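Long-range contacts in transcriptional regulator, LacI family (Corynebacterium glutamicum, PDB 3H5T), which activates transcription of the inositol phosphate synthase gene ino1 in an inositol-dependent way, binding a palindromic motif in promoters and regulating cell wall biogenesis: residues 157-162 against 218-223; 194-199 against 273-278. One frame throughout, in Å; residues are numbered along the deposited sequence.

Overall arrangement
Interaction 1 bridges the two lobes of the periplasmic-binding-protein-like domain of the LacI family: residues 157-162 leave the sheet that contains strand 154-157, while the segment 218-223 leads into helix 221-235 of the other lobe. Interaction 2 lies wholly inside that second lobe, pairing neighbouring parallel strands of its sheet at their C-terminal ends. The contact centres are about 14 Å apart, and the two are directly joined: Gln221 OE1 probably accepts a hydrogen bond from Ile197 N at 3.1 Å, and Tyr218 N probably donates one to Leu199 O at 3.1 Å. In LacI-family proteins the effector binds between such lobes, so both contacts probably lie near the cleft where an effector, possibly inositol, would bind.

Interaction 1: residues 157-162 against 218-223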
loop_
_atom_site.group_PDB
_atom_site.type_symbol
_atom_site.label_atom_id
_atom_site.label_comp_id
_atom_site.label_asym_id
_atom_site.label_seq_id
_atom_site.Cartn_x
_atom_site.Cartn_y
_atom_site.Cartn_z
ATOM N N ALA A 157 2.095 -3.440 -8.927
ATOM C CA ALA A 157 1.061 -2.925 -8.030
ATOM C C ALA A 157 1.242 -1.422 -7.846
ATOM O O ALA A 157 2.357 -0.940 -7.615
ATOM C CB ALA A 157 1.129 -3.622 -6.679
ATOM N N ASP A 158 0.138 -0.688 -7.948
ATOM C CA ASP A 158 0.145 0.761 -7.795
ATOM C C ASP A 158 0.790 1.511 -8.961
ATOM O O ASP A 158 0.185 2.411 -9.533
ATOM C CB ASP A 158 0.836 1.133 -6.480
ATOM C CG ASP A 158 -0.138 1.220 -5.316
ATOM O OD1 ASP A 158 0.321 1.213 -4.151
ATOM O OD2 ASP A 158 -1.364 1.309 -5.566
ATOM N N GLN A 159 2.008 1.130 -9.322
ATOM C CA GLN A 159 2.722 1.780 -10.416
ATOM C C GLN A 159 4.007 0.993 -10.688
ATOM O O GLN A 159 4.514 0.311 -9.806
ATOM C CB GLN A 159 3.057 3.215 -10.006
ATOM C CG GLN A 159 3.876 3.285 -8.732
ATOM C CD GLN A 159 4.036 4.690 -8.207
ATOM O OE1 GLN A 159 4.054 5.655 -8.971
ATOM N NE2 GLN A 159 4.181 4.815 -6.897
ATOM N N PRO A 160 4.573 1.098 -11.896
ATOM C CA PRO A 160 4.166 1.886 -13.059
ATOM C C PRO A 160 3.108 1.204 -13.922
ATOM O O PRO A 160 3.120 -0.012 -14.106
ATOM C CB PRO A 160 5.473 2.054 -13.815
ATOM C CG PRO A 160 6.053 0.670 -13.667
ATOM C CD PRO A 160 5.815 0.357 -12.192
ATOM N N ALA A 161 2.212 2.018 -14.461
ATOM C CA ALA A 161 1.149 1.540 -15.324
ATOM C C ALA A 161 1.669 1.414 -16.742
ATOM O O ALA A 161 2.691 1.999 -17.095
ATOM C CB ALA A 161 -0.022 2.527 -15.304
ATOM N N ARG A 162 0.952 0.643 -17.548
ATOM C CA ARG A 162 1.285 0.476 -18.949
ATOM C C ARG A 162 2.661 -0.102 -19.285
ATOM O O ARG A 162 3.348 0.402 -20.171
ATOM C CB ARG A 162 1.093 1.818 -19.664
ATOM C CG ARG A 162 -0.350 2.338 -19.641
ATOM C CD ARG A 162 -0.463 3.742 -20.217
ATOM N NE ARG A 162 0.140 4.727 -19.324
ATOM C CZ ARG A 162 -0.417 5.165 -18.194
ATOM N NH1 ARG A 162 -1.612 4.713 -17.810
ATOM N NH2 ARG A 162 0.231 6.048 -17.435
ATOM N N TYR A 218 6.640 9.453 -10.718
ATOM C CA TYR A 218 5.959 8.645 -9.728
ATOM C C TYR A 218 4.467 8.885 -9.870
ATOM O O TYR A 218 3.899 9.764 -9.230
ATOM C CB TYR A 218 6.433 8.985 -8.307
ATOM C CG TYR A 218 7.715 8.276 -7.889
ATOM C CD1 TYR A 218 7.687 6.962 -7.406
ATOM C CD2 TYR A 218 8.958 8.913 -8.001
ATOM C CE1 TYR A 218 8.863 6.295 -7.046
ATOM C CE2 TYR A 218 10.136 8.264 -7.647
ATOM C CZ TYR A 218 10.087 6.952 -7.172
ATOM O OH TYR A 218 11.257 6.300 -6.848
ATOM N N GLN A 219 3.841 8.115 -10.754
ATOM C CA GLN A 219 2.399 8.206 -10.960
ATOM C C GLN A 219 1.833 7.902 -9.568
ATOM O O GLN A 219 2.565 7.433 -8.705
ATOM C CB GLN A 219 1.974 7.146 -11.981
ATOM C CG GLN A 219 2.731 7.241 -13.305
ATOM C CD GLN A 219 2.671 5.954 -14.125
ATOM O OE1 GLN A 219 3.102 5.921 -15.279
ATOM N NE2 GLN A 219 2.143 4.893 -13.531
ATOM N N VAL A 220 0.550 8.144 -9.344
ATOM C CA VAL A 220 -0.062 7.929 -8.026
ATOM C C VAL A 220 0.085 9.282 -7.344
ATOM O O VAL A 220 -0.901 9.986 -7.142
ATOM C CB VAL A 220 0.663 6.827 -7.160
ATOM C CG1 VAL A 220 0.032 6.731 -5.774
ATOM C CG2 VAL A 220 0.569 5.475 -7.829
ATOM N N GLN A 221 1.321 9.657 -7.020
ATOM C CA GLN A 221 1.566 10.950 -6.402
ATOM C C GLN A 221 1.103 12.019 -7.378
ATOM O O GLN A 221 0.265 12.847 -7.050
ATOM C CB GLN A 221 3.049 11.135 -6.118
ATOM C CG GLN A 221 3.580 10.170 -5.100
ATOM C CD GLN A 221 2.713 10.131 -3.879
ATOM O OE1 GLN A 221 2.528 11.146 -3.216
ATOM N NE2 GLN A 221 2.160 8.959 -3.576
ATOM N N ARG A 222 1.656 11.982 -8.584
ATOM C CA ARG A 222 1.309 12.925 -9.630
ATOM C C ARG A 222 -0.188 12.900 -9.897
ATOM O O ARG A 222 -0.832 13.936 -9.960
ATOM C CB ARG A 222 2.054 12.573 -10.919
ATOM C CG ARG A 222 1.764 13.504 -12.091
ATOM C CD ARG A 222 2.291 12.910 -13.384
ATOM N NE ARG A 222 1.568 11.694 -13.744
ATOM C CZ ARG A 222 1.957 10.832 -14.678
ATOM N NH1 ARG A 222 3.075 11.036 -15.364
ATOM N NH2 ARG A 222 1.222 9.761 -14.931
ATOM N N ASP A 223 -0.748 11.708 -10.037
ATOM C CA ASP A 223 -2.163 11.585 -10.318
ATOM C C ASP A 223 -3.088 11.954 -9.167
ATOM O O ASP A 223 -4.207 12.420 -9.406
ATOM C CB ASP A 223 -2.465 10.178 -10.823
ATOM C CG ASP A 223 -1.917 9.940 -12.217
ATOM O OD1 ASP A 223 -1.273 10.865 -12.766
ATOM O OD2 ASP A 223 -2.129 8.839 -12.768
HETATM O O HOH W 1 -1.346 7.622 -15.529
#
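Arg162 reaches Asp223 through a water molecule: Arg162 NH2 donates to the water at 2.9 Å, and the water donates onward to Asp223 OD2 at 3.1 Å. The other carboxylate oxygen, Asp223 OD1, accepts a hydrogen bond from Arg222 NE at 3.1 Å, nearly straight at 163° and almost in the guanidinium plane. The aspartate is thus held by a salt bridge on one oxygen and a water on the other, a suitable place for an acid close to the start of a helix, whose dipole would tend to stabilise its charge. The small methyl Ala161 CB lies over one face of the Arg162 guanidinium, displaced toward the rim.

Here a loop that follows strand 154-157 meets the N-terminal end of helix 221-235 across the cleft between the two lobes of a periplasmic-binding-protein fold. Val220 occupies the N-cap position and sends its CG2 branch into the loop, 3.5 Å from Asp158 O and 4.0 Å from Gln159 CB. CG of Gln159 sits between its own backbone N and carbonyl carbon (chi1 57°), which turns the extended chain across Val220 at about a right angle. A cis peptide bond joins Gln159 to Pro160. The extended chain of Gln219 brings its amide end to the backbone at Pro160 and Ala161, though both glutamine amides are probably turned over in the model. Beyond this pair, Asp158 OD1 forms a salt bridge with Lys324.

Interaction 2: residues 194-199 against 273-278; sequences ILSIRL and LCTVDA
Leu195 joins strand 192-197 to strand 271-274 by two backbone hydrogen bonds: its N donates to Leu273 O at 3.1 Å, and its O accepts from Thr275 N, also at 3.1 Å. One residue reaching with both amide and carbonyl to positions two apart on its neighbour is the signature of parallel pairing, and the CA directions from Ile194 to Ile197 and from Leu273 to Val276 differ by 15°. Leu273 O is also approached by Ile194 CA in a CH...O contact of 3.3 Å.

This strand portion is the buried, closely packed part. Leu195 CD1 lies 4.1 Å from Cys274 SG; both groups are directed to the face covered by helix 277-289, where Leu279 touches each of them, and branched or compact apolar groups fill such a layer well. On the face of Ile194 and Leu273, the methyls Ile194 CG2 and Leu273 CD2 meet at 4.4 Å. Further along, where the strands part, the contact thins: partly exposed Ile197 and Val276 touch merely through CD1 and CG2 at 4.5 Å, with Val276 at the N-cap position of helix 277-289.

Between these regions Ser196 OG and Thr275 OG1 share a hydrogen bond of 3.0 Å, either being able to donate. Thr275 OG1 is placed beside its backbone N (chi1 -75°), which brings it over to the serine. Both residues are buried against Gln221 of helix 221-235, so each hydroxyl has a partner in the other, with one proton used between them.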
loop_
_atom_site.group_PDB
_atom_site.type_symbol
_atom_site.label_atom_id
_atom_site.label_comp_id
_atom_site.label_asym_id
_atom_site.label_seq_id
_atom_site.Cartn_x
_atom_site.Cartn_y
_atom_site.Cartn_z
ATOM N N ILE A 194 -1.296 21.304 -0.399
ATOM C CA ILE A 194 -1.208 19.880 -0.714
ATOM C C ILE A 194 0.143 19.321 -0.281
ATOM O O ILE A 194 1.154 20.007 -0.383
ATOM C CB ILE A 194 -1.383 19.633 -2.228
ATOM C CG1 ILE A 194 -2.794 20.050 -2.664
ATOM C CG2 ILE A 194 -1.142 18.173 -2.551
ATOM C CD1 ILE A 194 -3.056 19.925 -4.159
ATOM N N LEU A 195 0.152 18.086 0.216
ATOM C CA LEU A 195 1.387 17.426 0.642
ATOM C C LEU A 195 1.528 16.102 -0.101
ATOM O O LEU A 195 0.549 15.375 -0.273
ATOM C CB LEU A 195 1.378 17.162 2.154
ATOM C CG LEU A 195 1.521 18.392 3.049
ATOM C CD1 LEU A 195 1.463 17.995 4.514
ATOM C CD2 LEU A 195 2.832 19.073 2.741
ATOM N N SER A 196 2.748 15.787 -0.529
ATOM C CA SER A 196 3.011 14.554 -1.266
ATOM C C SER A 196 4.312 13.896 -0.882
ATOM O O SER A 196 5.183 14.517 -0.262
ATOM C CB SER A 196 3.077 14.835 -2.770
ATOM O OG SER A 196 1.786 15.032 -3.315
ATOM N N ILE A 197 4.445 12.629 -1.258
ATOM C CA ILE A 197 5.692 11.916 -1.024
ATOM C C ILE A 197 6.431 11.911 -2.372
ATOM O O ILE A 197 6.003 12.595 -3.301
ATOM C CB ILE A 197 5.456 10.482 -0.456
ATOM C CG1 ILE A 197 4.419 9.713 -1.272
ATOM C CG2 ILE A 197 4.993 10.583 0.993
ATOM C CD1 ILE A 197 4.310 8.269 -0.851
ATOM N N ARG A 198 7.518 11.156 -2.492
ATOM C CA ARG A 198 8.332 11.147 -3.717
ATOM C C ARG A 198 7.633 11.285 -5.070
ATOM O O ARG A 198 6.819 10.451 -5.454
ATOM C CB ARG A 198 9.224 9.913 -3.749
ATOM C CG ARG A 198 10.419 10.047 -4.690
ATOM C CD ARG A 198 11.359 8.869 -4.535
ATOM N NE ARG A 198 11.647 8.603 -3.125
ATOM C CZ ARG A 198 11.480 7.418 -2.543
ATOM N NH1 ARG A 198 11.033 6.389 -3.242
ATOM N NH2 ARG A 198 11.744 7.265 -1.257
ATOM N N LEU A 199 7.976 12.349 -5.793
ATOM C CA LEU A 199 7.405 12.609 -7.111
ATOM C C LEU A 199 8.350 12.205 -8.253
ATOM O O LEU A 199 7.892 11.951 -9.367
ATOM C CB LEU A 199 7.028 14.097 -7.245
ATOM C CG LEU A 199 5.739 14.571 -6.538
ATOM C CD1 LEU A 199 5.733 16.095 -6.347
ATOM C CD2 LEU A 199 4.527 14.126 -7.350
ATOM N N LEU A 273 -4.650 18.932 2.046
ATOM C CA LEU A 273 -4.979 17.634 1.462
ATOM C C LEU A 273 -3.697 16.835 1.254
ATOM O O LEU A 273 -2.789 17.280 0.559
ATOM C CB LEU A 273 -5.705 17.800 0.118
ATOM C CG LEU A 273 -6.028 16.494 -0.620
ATOM C CD1 LEU A 273 -7.280 16.657 -1.448
ATOM C CD2 LEU A 273 -4.851 16.076 -1.486
ATOM N N CYS A 274 -3.635 15.657 1.865
ATOM C CA CYS A 274 -2.477 14.782 1.759
ATOM C C CYS A 274 -2.700 13.657 0.762
ATOM O O CYS A 274 -3.805 13.145 0.614
ATOM C CB CYS A 274 -2.151 14.168 3.117
ATOM S SG CYS A 274 -1.736 15.359 4.360
ATOM N N THR A 275 -1.622 13.261 0.107
ATOM C CA THR A 275 -1.638 12.200 -0.878
ATOM C C THR A 275 -1.579 10.825 -0.204
ATOM O O THR A 275 -1.916 9.800 -0.818
ATOM C CB THR A 275 -0.440 12.364 -1.824
ATOM O OG1 THR A 275 -0.702 13.444 -2.731
ATOM C CG2 THR A 275 -0.184 11.099 -2.599
ATOM N N VAL A 276 -1.164 10.810 1.060
ATOM C CA VAL A 276 -1.046 9.562 1.804
ATOM C C VAL A 276 -1.286 9.792 3.307
ATOM O O VAL A 276 -0.842 10.802 3.848
ATOM C CB VAL A 276 0.363 8.946 1.543
ATOM C CG1 VAL A 276 1.167 8.844 2.832
ATOM C CG2 VAL A 276 0.214 7.607 0.878
ATOM N N ASP A 277 -1.991 8.869 3.971
ATOM C CA ASP A 277 -2.288 9.006 5.406
ATOM C C ASP A 277 -1.079 9.404 6.250
ATOM O O ASP A 277 -1.201 10.216 7.171
ATOM C CB ASP A 277 -2.853 7.705 5.993
ATOM C CG ASP A 277 -4.308 7.469 5.636
ATOM O OD1 ASP A 277 -4.951 8.368 5.052
ATOM O OD2 ASP A 277 -4.809 6.369 5.957
ATOM N N ALA A 278 0.076 8.818 5.947
ATOM C CA ALA A 278 1.295 9.110 6.692
ATOM C C ALA A 278 1.512 10.609 6.797
ATOM O O ALA A 278 1.840 11.121 7.869
ATOM C CB ALA A 278 2.494 8.463 6.017
#